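Local coordinates for fructosamine deglycase FrlB (Bacillus subtilis, PDB 3EUA), which catalyses the conversion of a range of fructosamine 6-phosphates to glucose 6-phosphate and a free amino acid, at residues V28-C33 with Y45-E50; N62-R67 with A94-G99; K184-A189 with R304-E309. One frame throughout, in Å; residues are numbered along the deposited sequence.

Contact 1: residues V28-C33 with Y45-E50; sequences VFFVAC and YVFDRE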
loop_
_atom_site.group_PDB
_atom_site.type_symbol
_atom_site.label_atom_id
_atom_site.label_comp_id
_atom_site.label_asym_id
_atom_site.label_seq_id
_atom_site.Cartn_x
_atom_site.Cartn_y
_atom_site.Cartn_z
ATOM N N VAL A 28 -11.156 -1.572 13.212
ATOM C CA VAL A 28 -10.842 -0.162 13.057
ATOM C C VAL A 28 -10.544 0.101 11.559
ATOM O O VAL A 28 -9.861 -0.702 10.919
ATOM C CB VAL A 28 -9.631 0.282 13.903
ATOM C CG1 VAL A 28 -9.383 1.755 13.669
ATOM C CG2 VAL A 28 -9.903 0.074 15.380
ATOM N N PHE A 29 -11.112 1.168 10.985
ATOM C CA PHE A 29 -10.847 1.575 9.605
ATOM C C PHE A 29 -10.214 2.952 9.624
ATOM O O PHE A 29 -10.765 3.835 10.215
ATOM C CB PHE A 29 -12.137 1.615 8.755
ATOM C CG PHE A 29 -12.756 0.262 8.511
ATOM C CD1 PHE A 29 -12.369 -0.518 7.436
ATOM C CD2 PHE A 29 -13.712 -0.248 9.363
ATOM C CE1 PHE A 29 -12.911 -1.796 7.222
ATOM C CE2 PHE A 29 -14.269 -1.509 9.132
ATOM C CZ PHE A 29 -13.883 -2.267 8.053
ATOM N N PHE A 30 -9.023 3.096 9.034
ATOM C CA PHE A 30 -8.315 4.365 8.891
ATOM C C PHE A 30 -8.643 4.904 7.493
ATOM O O PHE A 30 -8.184 4.366 6.496
ATOM C CB PHE A 30 -6.832 4.137 9.032
ATOM C CG PHE A 30 -6.444 3.663 10.387
ATOM C CD1 PHE A 30 -6.419 4.568 11.469
ATOM C CD2 PHE A 30 -6.092 2.333 10.599
ATOM C CE1 PHE A 30 -6.025 4.133 12.735
ATOM C CE2 PHE A 30 -5.736 1.888 11.840
ATOM C CZ PHE A 30 -5.691 2.802 12.914
ATOM N N VAL A 31 -9.445 5.950 7.427
ATOM C CA VAL A 31 -9.944 6.452 6.139
ATOM C C VAL A 31 -9.698 7.927 5.896
ATOM O O VAL A 31 -10.184 8.803 6.630
ATOM C CB VAL A 31 -11.475 6.173 6.041
ATOM C CG1 VAL A 31 -12.008 6.512 4.673
ATOM C CG2 VAL A 31 -11.795 4.702 6.356
ATOM N N ALA A 32 -8.974 8.224 4.832
ATOM C CA ALA A 32 -8.664 9.615 4.484
ATOM C C ALA A 32 -8.101 9.622 3.078
ATOM O O ALA A 32 -8.037 8.567 2.447
ATOM C CB ALA A 32 -7.648 10.189 5.474
ATOM N N CYS A 33 -7.659 10.795 2.611
ATOM C CA CYS A 33 -7.046 10.928 1.312
ATOM C C CYS A 33 -5.661 11.568 1.345
ATOM O O CYS A 33 -5.403 12.478 2.128
ATOM C CB CYS A 33 -7.909 11.776 0.373
ATOM S SG CYS A 33 -9.542 11.081 0.032
ATOM N N TYR A 45 0.456 0.352 11.900
ATOM C CA TYR A 45 1.565 -0.404 12.453
ATOM C C TYR A 45 1.359 -0.649 13.956
ATOM O O TYR A 45 1.540 -1.765 14.417
ATOM C CB TYR A 45 2.869 0.320 12.216
ATOM C CG TYR A 45 4.064 -0.465 12.583
ATOM C CD1 TYR A 45 4.689 -1.290 11.647
ATOM C CD2 TYR A 45 4.612 -0.369 13.844
ATOM C CE1 TYR A 45 5.834 -2.012 11.985
ATOM C CE2 TYR A 45 5.727 -1.055 14.181
ATOM C CZ TYR A 45 6.338 -1.889 13.253
ATOM O OH TYR A 45 7.470 -2.598 13.625
ATOM N N VAL A 46 0.943 0.399 14.699
ATOM C CA VAL A 46 0.648 0.279 16.126
ATOM C C VAL A 46 -0.405 -0.794 16.359
ATOM O O VAL A 46 -0.212 -1.709 17.159
ATOM C CB VAL A 46 0.202 1.648 16.754
ATOM C CG1 VAL A 46 -0.316 1.484 18.184
ATOM C CG2 VAL A 46 1.366 2.652 16.747
ATOM N N PHE A 47 -1.525 -0.708 15.661
ATOM C CA PHE A 47 -2.554 -1.735 15.798
ATOM C C PHE A 47 -2.037 -3.129 15.498
ATOM O O PHE A 47 -2.378 -4.075 16.211
ATOM C CB PHE A 47 -3.794 -1.445 14.928
ATOM C CG PHE A 47 -4.895 -0.812 15.678
ATOM C CD1 PHE A 47 -4.895 0.539 15.947
ATOM C CD2 PHE A 47 -5.933 -1.597 16.183
ATOM C CE1 PHE A 47 -5.923 1.116 16.687
ATOM C CE2 PHE A 47 -6.953 -1.016 16.908
ATOM C CZ PHE A 47 -6.935 0.339 17.171
ATOM N N ASP A 48 -1.224 -3.274 14.458
ATOM C CA ASP A 48 -0.669 -4.602 14.125
ATOM C C ASP A 48 0.201 -5.181 15.227
ATOM O O ASP A 48 0.164 -6.373 15.470
ATOM C CB ASP A 48 0.105 -4.589 12.788
ATOM C CG ASP A 48 -0.811 -4.510 11.578
ATOM O OD1 ASP A 48 -2.045 -4.735 11.705
ATOM O OD2 ASP A 48 -0.296 -4.236 10.479
ATOM N N ARG A 49 0.975 -4.331 15.890
ATOM C CA ARG A 49 1.860 -4.768 16.988
ATOM C C ARG A 49 1.190 -4.855 18.369
ATOM O O ARG A 49 1.661 -5.594 19.244
ATOM C CB ARG A 49 3.027 -3.791 17.085
ATOM C CG ARG A 49 4.032 -3.899 15.973
ATOM C CD ARG A 49 5.180 -4.841 16.315
ATOM N NE ARG A 49 4.759 -6.163 16.760
ATOM C CZ ARG A 49 4.848 -6.667 17.988
ATOM N NH1 ARG A 49 5.374 -5.996 19.012
ATOM N NH2 ARG A 49 4.432 -7.910 18.195
ATOM N N GLU A 50 0.097 -4.106 18.563
ATOM C CA GLU A 50 -0.554 -4.021 19.870
ATOM C C GLU A 50 -1.929 -4.636 20.064
ATOM O O GLU A 50 -2.238 -5.075 21.179
ATOM C CB GLU A 50 -0.719 -2.545 20.230
ATOM C CG GLU A 50 0.603 -1.795 20.342
ATOM C CD GLU A 50 1.437 -2.272 21.525
ATOM O OE1 GLU A 50 0.876 -2.696 22.558
ATOM O OE2 GLU A 50 2.676 -2.197 21.404
#
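Phe47, on helix 41-50, presents its ring to two side chains of strand 27-32, Val28 and Phe30, and so packs the helix of a beta-alpha-beta crossover (strand 27-32, helix 41-50, strand 55-60) against its first strand, in the five-stranded parallel sheet of the first SIS domain. The valine comes over a face of the ring, its CG2 lying 3.5 Å from Phe47 CZ and equally near CE2. Val28 itself is shared between the two rings: with CG1 anti to the backbone N (chi1 180°), CG2 is sent to Phe47, and CG1 rests 3.9 Å above the plane of the Phe30 ring, toward its rim. Phe30 arrives differently: its edge turns toward the face of Phe47 in an offset edge-to-face pair, the ring planes 74° apart and the centroids separated by 5.9 Å. There CZ of Phe30 stands 3.9 Å from Phe47 CD1, which sits in the plane of the Phe30 ring. Between these segments the join is made by apolar side chains, with no hydrogen bond. Phe47 has a chi1 of -98°, away from a staggered value, and in this position its ring meets both strand residues. Behind this first shell, Val145 of helix 137-153 and Ile54 also pack on Phe47, while Met40 and Leu58 touch Phe30. From the same helical turn, Asp48 OD2 forms a salt bridge to Arg67 NH1 of the second subunit.

Contact 2: residues N62-R67 with A94-G99; sequences NEFIQR and AAFARG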
loop_
_atom_site.group_PDB
_atom_site.type_symbol
_atom_site.label_atom_id
_atom_site.label_comp_id
_atom_site.label_asym_id
_atom_site.label_seq_id
_atom_site.Cartn_x
_atom_site.Cartn_y
_atom_site.Cartn_z
ATOM N N ASN A 62 -12.209 7.147 -1.145
ATOM C CA ASN A 62 -13.123 6.708 -2.190
ATOM C C ASN A 62 -12.976 5.195 -2.408
ATOM O O ASN A 62 -13.944 4.526 -2.752
ATOM C CB ASN A 62 -12.927 7.520 -3.479
ATOM C CG ASN A 62 -14.238 7.996 -4.042
ATOM O OD1 ASN A 62 -15.280 7.809 -3.414
ATOM N ND2 ASN A 62 -14.204 8.668 -5.203
ATOM N N GLU A 63 -11.764 4.665 -2.184
ATOM C CA GLU A 63 -11.538 3.227 -2.230
ATOM C C GLU A 63 -12.381 2.574 -1.124
ATOM O O GLU A 63 -13.018 1.602 -1.356
ATOM C CB GLU A 63 -10.055 2.901 -2.041
ATOM C CG GLU A 63 -9.721 1.400 -2.009
ATOM C CD GLU A 63 -9.855 0.674 -3.358
ATOM O OE1 GLU A 63 -9.463 1.238 -4.414
ATOM O OE2 GLU A 63 -10.300 -0.512 -3.354
ATOM N N PHE A 64 -12.363 3.130 0.086
ATOM C CA PHE A 64 -13.174 2.616 1.211
ATOM C C PHE A 64 -14.644 2.483 0.876
ATOM O O PHE A 64 -15.262 1.454 1.109
ATOM C CB PHE A 64 -12.965 3.551 2.430
ATOM C CG PHE A 64 -13.898 3.303 3.590
ATOM C CD1 PHE A 64 -13.721 2.206 4.429
ATOM C CD2 PHE A 64 -14.916 4.212 3.883
ATOM C CE1 PHE A 64 -14.542 1.995 5.493
ATOM C CE2 PHE A 64 -15.729 4.022 4.985
ATOM C CZ PHE A 64 -15.537 2.907 5.792
ATOM N N ILE A 65 -15.211 3.534 0.306
ATOM C CA ILE A 65 -16.632 3.555 -0.037
ATOM C C ILE A 65 -16.979 2.520 -1.096
ATOM O O ILE A 65 -17.945 1.755 -0.941
ATOM C CB ILE A 65 -17.049 4.936 -0.583
ATOM C CG1 ILE A 65 -16.924 6.022 0.510
ATOM C CG2 ILE A 65 -18.482 4.877 -1.173
ATOM C CD1 ILE A 65 -16.853 7.466 -0.055
ATOM N N GLN A 66 -16.194 2.497 -2.169
ATOM C CA GLN A 66 -16.449 1.593 -3.292
ATOM C C GLN A 66 -16.136 0.152 -2.991
ATOM O O GLN A 66 -16.890 -0.734 -3.411
ATOM C CB GLN A 66 -15.715 2.046 -4.583
ATOM C CG GLN A 66 -16.194 3.424 -5.165
ATOM C CD GLN A 66 -17.704 3.504 -5.324
ATOM O OE1 GLN A 66 -18.362 4.359 -4.714
ATOM N NE2 GLN A 66 -18.271 2.569 -6.078
ATOM N N ARG A 67 -15.025 -0.102 -2.302
ATOM C CA ARG A 67 -14.676 -1.471 -1.908
ATOM C C ARG A 67 -15.741 -1.993 -0.928
ATOM O O ARG A 67 -16.022 -3.196 -0.898
ATOM C CB ARG A 67 -13.289 -1.519 -1.308
ATOM C CG ARG A 67 -12.771 -2.932 -0.931
ATOM C CD ARG A 67 -11.410 -2.794 -0.295
ATOM N NE ARG A 67 -10.360 -2.389 -1.246
ATOM C CZ ARG A 67 -9.244 -3.073 -1.500
ATOM N NH1 ARG A 67 -8.911 -4.171 -0.799
ATOM N NH2 ARG A 67 -8.380 -2.593 -2.387
ATOM N N ALA A 94 -17.382 9.427 5.773
ATOM C CA ALA A 94 -17.902 9.569 7.150
ATOM C C ALA A 94 -19.388 9.254 7.165
ATOM O O ALA A 94 -19.865 8.505 8.036
ATOM C CB ALA A 94 -17.661 11.007 7.734
ATOM N N ALA A 95 -20.123 9.835 6.216
ATOM C CA ALA A 95 -21.569 9.614 6.117
ATOM C C ALA A 95 -21.872 8.147 5.811
ATOM O O ALA A 95 -22.772 7.550 6.399
ATOM C CB ALA A 95 -22.191 10.520 5.048
ATOM N N PHE A 96 -21.097 7.575 4.903
ATOM C CA PHE A 96 -21.225 6.178 4.521
ATOM C C PHE A 96 -21.049 5.231 5.713
ATOM O O PHE A 96 -21.879 4.349 5.922
ATOM C CB PHE A 96 -20.193 5.861 3.435
ATOM C CG PHE A 96 -20.184 4.444 2.999
ATOM C CD1 PHE A 96 -21.209 3.946 2.208
ATOM C CD2 PHE A 96 -19.164 3.605 3.347
ATOM C CE1 PHE A 96 -21.198 2.638 1.790
ATOM C CE2 PHE A 96 -19.168 2.298 2.919
ATOM C CZ PHE A 96 -20.167 1.830 2.158
ATOM N N ALA A 97 -19.971 5.423 6.469
ATOM C CA ALA A 97 -19.669 4.603 7.643
ATOM C C ALA A 97 -20.725 4.791 8.718
ATOM O O ALA A 97 -21.214 3.813 9.274
ATOM C CB ALA A 97 -18.279 4.930 8.189
ATOM N N ARG A 98 -21.110 6.040 8.977
ATOM C CA ARG A 98 -22.117 6.307 9.997
ATOM C C ARG A 98 -23.455 5.660 9.607
ATOM O O ARG A 98 -24.134 5.112 10.466
ATOM C CB ARG A 98 -22.276 7.796 10.251
ATOM C CG ARG A 98 -23.044 8.124 11.523
ATOM C CD ARG A 98 -22.809 9.581 11.938
ATOM N NE ARG A 98 -23.457 9.893 13.215
ATOM C CZ ARG A 98 -23.466 11.087 13.805
ATOM N NH1 ARG A 98 -22.863 12.133 13.250
ATOM N NH2 ARG A 98 -24.095 11.240 14.970
ATOM N N GLY A 99 -23.808 5.715 8.324
ATOM C CA GLY A 99 -25.049 5.111 7.816
ATOM C C GLY A 99 -25.086 3.607 8.023
ATOM O O GLY A 99 -26.157 3.040 8.153
#
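Phe64 and Phe96 meet almost perpendicularly, their planes 89° apart, where helix 61-67 lies beside helix 88-99 on the sheet of the first SIS domain. Such a pair shows how two neighbouring helices of an alpha/beta fold can interlock through aromatic side chains. The stack is offset edge-to-face: the edge of Phe96 is directed at the face of Phe64, and the centroids are 5.9 Å apart. The nearest atoms are Phe64 CE2 and Phe96 CD2, separated by 3.8 Å, with CE2 in the plane of the Phe96 ring. Phe96 reaches across because its CG is anti to the backbone N (chi1 178°), and its ring lies against the backbone of the other helix at Ile65. Ile65 CA thereby covers one face of it, and Ile65 O stands 3.8 Å from Phe96 CZ. One residue on, Ala97 CB approaches Phe64 CZ at the ring edge, at 4.2 Å. The segment axes, inclined at 37°, pass 10.3 Å apart, a distance the two rings span. Leu72 adds to the packing on both phenylalanines. Another side of helix 61-67 faces the second subunit, whose His228 hydrogen-bonds Glu63. Glu63 is also gripped side-on by Arg67, one turn along: Arg67 NE meets Glu63 OE2 at 2.8 Å, on its anti side and near the carboxylate plane, whereas Arg67 NH2 reaches the same OE2 at 3.0 Å from above that plane.

Contact 3: residues K184-A189 with R304-E309; sequences KQFAKA and RSYADE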
loop_
_atom_site.group_PDB
_atom_site.type_symbol
_atom_site.label_atom_id
_atom_site.label_comp_id
_atom_site.label_asym_id
_atom_site.label_seq_id
_atom_site.Cartn_x
_atom_site.Cartn_y
_atom_site.Cartn_z
ATOM N N LYS A 184 19.711 22.405 3.700
ATOM C CA LYS A 184 20.197 23.343 2.685
ATOM C C LYS A 184 20.972 22.614 1.610
ATOM O O LYS A 184 20.801 22.903 0.441
ATOM C CB LYS A 184 21.066 24.449 3.302
ATOM C CG LYS A 184 20.324 25.329 4.281
ATOM C CD LYS A 184 21.176 26.524 4.754
ATOM C CE LYS A 184 20.563 27.223 5.961
ATOM N NZ LYS A 184 19.169 27.779 5.718
ATOM N N GLN A 185 21.811 21.669 2.008
ATOM C CA GLN A 185 22.603 20.900 1.071
ATOM C C GLN A 185 21.727 20.088 0.150
ATOM O O GLN A 185 21.993 19.986 -1.059
ATOM C CB GLN A 185 23.500 19.991 1.884
ATOM C CG GLN A 185 24.499 19.155 1.118
ATOM C CD GLN A 185 25.421 18.422 2.089
ATOM O OE1 GLN A 185 24.966 17.887 3.105
ATOM N NE2 GLN A 185 26.711 18.390 1.778
ATOM N N PHE A 186 20.690 19.496 0.727
ATOM C CA PHE A 186 19.746 18.717 -0.047
ATOM C C PHE A 186 19.103 19.600 -1.129
ATOM O O PHE A 186 19.030 19.207 -2.291
ATOM C CB PHE A 186 18.711 18.112 0.887
ATOM C CG PHE A 186 17.494 17.619 0.193
ATOM C CD1 PHE A 186 17.502 16.401 -0.441
ATOM C CD2 PHE A 186 16.322 18.372 0.194
ATOM C CE1 PHE A 186 16.382 15.942 -1.084
ATOM C CE2 PHE A 186 15.199 17.927 -0.450
ATOM C CZ PHE A 186 15.231 16.699 -1.103
ATOM N N ALA A 187 18.653 20.792 -0.743
ATOM C CA ALA A 187 18.014 21.696 -1.682
ATOM C C ALA A 187 18.936 22.067 -2.859
ATOM O O ALA A 187 18.514 22.036 -4.016
ATOM C CB ALA A 187 17.539 22.940 -0.947
ATOM N N LYS A 188 20.188 22.379 -2.542
ATOM C CA LYS A 188 21.194 22.750 -3.538
ATOM C C LYS A 188 21.472 21.571 -4.473
ATOM O O LYS A 188 21.546 21.737 -5.685
ATOM C CB LYS A 188 22.502 23.193 -2.867
ATOM C CG LYS A 188 22.418 24.458 -2.048
ATOM N N ALA A 189 21.611 20.379 -3.906
ATOM C CA ALA A 189 21.880 19.167 -4.677
ATOM C C ALA A 189 20.717 18.691 -5.533
ATOM O O ALA A 189 20.938 18.027 -6.527
ATOM C CB ALA A 189 22.287 18.034 -3.725
ATOM N N ARG A 304 10.090 18.082 6.523
ATOM C CA ARG A 304 9.436 19.335 6.197
ATOM C C ARG A 304 10.468 20.450 6.055
ATOM O O ARG A 304 10.277 21.318 5.233
ATOM C CB ARG A 304 8.416 19.750 7.243
ATOM C CG ARG A 304 7.537 20.945 6.807
ATOM C CD ARG A 304 6.443 20.445 5.944
ATOM N NE ARG A 304 5.610 21.483 5.351
ATOM C CZ ARG A 304 4.456 21.235 4.718
ATOM N NH1 ARG A 304 3.753 22.240 4.204
ATOM N NH2 ARG A 304 3.973 19.991 4.624
ATOM N N SER A 305 11.540 20.452 6.847
ATOM C CA SER A 305 12.556 21.490 6.734
ATOM C C SER A 305 13.322 21.331 5.416
ATOM O O SER A 305 13.733 22.317 4.804
ATOM C CB SER A 305 13.478 21.477 7.958
ATOM O OG SER A 305 14.254 20.301 8.016
ATOM N N TYR A 306 13.482 20.079 4.966
ATOM C CA TYR A 306 14.140 19.789 3.700
ATOM C C TYR A 306 13.270 20.338 2.573
ATOM O O TYR A 306 13.790 20.945 1.640
ATOM C CB TYR A 306 14.384 18.286 3.511
ATOM C CG TYR A 306 15.590 17.677 4.228
ATOM C CD1 TYR A 306 15.785 17.835 5.595
ATOM C CD2 TYR A 306 16.503 16.878 3.529
ATOM C CE1 TYR A 306 16.870 17.257 6.242
ATOM C CE2 TYR A 306 17.585 16.291 4.166
ATOM C CZ TYR A 306 17.768 16.478 5.521
ATOM O OH TYR A 306 18.856 15.885 6.144
ATOM N N ALA A 307 11.959 20.135 2.683
ATOM C CA ALA A 307 10.979 20.625 1.698
ATOM C C ALA A 307 11.014 22.144 1.571
ATOM O O ALA A 307 11.004 22.672 0.463
ATOM C CB ALA A 307 9.565 20.141 2.070
ATOM N N ASP A 308 11.065 22.834 2.710
ATOM C CA ASP A 308 11.123 24.300 2.759
ATOM C C ASP A 308 12.328 24.849 2.026
ATOM O O ASP A 308 12.181 25.794 1.241
ATOM C CB ASP A 308 11.114 24.812 4.214
ATOM C CG ASP A 308 9.751 24.650 4.906
ATOM O OD1 ASP A 308 8.683 24.567 4.232
ATOM O OD2 ASP A 308 9.738 24.668 6.162
ATOM N N GLU A 309 13.496 24.240 2.261
ATOM C CA GLU A 309 14.735 24.629 1.582
ATOM C C GLU A 309 14.694 24.363 0.063
ATOM O O GLU A 309 15.175 25.174 -0.747
ATOM C CB GLU A 309 15.945 23.880 2.172
ATOM C CG GLU A 309 16.284 24.194 3.612
ATOM C CD GLU A 309 16.721 25.645 3.853
ATOM O OE1 GLU A 309 17.215 26.332 2.926
ATOM O OE2 GLU A 309 16.591 26.100 5.000
#
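Lys184 and Glu309 form a salt bridge between two helices, with Lys184 NZ donating to Glu309 OE2 at 3.2 Å. The ammonium comes from above the carboxylate plane, 38° out of it. Both chains must turn to meet: Glu309 bends at chi2 (-64°), and Lys184 runs extended until a last bend at chi4 brings NZ round to the acid. The carboxylate also lies against the aliphatic part of the lysine, Glu309 OE1 being 3.5 Å from Lys184 CG. Were Glu309 replaced by an alanine, the Lys184 ammonium would probably lose its partner across the contact, and the lysine chain would become freer to move on the exposed side of the helix pair. Inward from the charges the helices close up, and Ala187 CB rests only 3.3 Å from Glu309 O, an approach consistent with the small size of the alanine side chain. The two segments, on helices 158-190 and 288-313, fall within the second SIS domain and cross at -45° with their axes 8.2 Å apart, beside its parallel sheet. Deeper still, Phe186 and Tyr306 lean on each other obliquely, with Phe186 CG 3.6 Å from Tyr306 CD2. Thr274 of strand 273-277 and Tyr211 of helix 205-220 touch both side chains, which ties the helix pair to the sheet. At the far end of the tyrosine, its OH makes a weak hydrogen bond to Glu179 OE1.

In the fold
From the N terminus, contact 1 closes a short, largely helical loop from strand 27-32 to helix 41-50. The chain then adds strand 55-60, outermost in this chain's sheet, and contact 2 closes the next loop, from helix 61-67 through strand 76-82 to helix 88-99. The two loops follow one another without nesting or crossing, yet they meet in space: Phe29 and Val31 of the strand in contact 1 pack on Phe64 of contact 2, and both contacts border the second subunit. Contact 3 comes last and closes a far longer loop, 184-189 to 304-309, spanning most of the second SIS domain; it lies beyond the chain's centre, its centre 31 Å from that of contact 1 and 38 Å from that of contact 2.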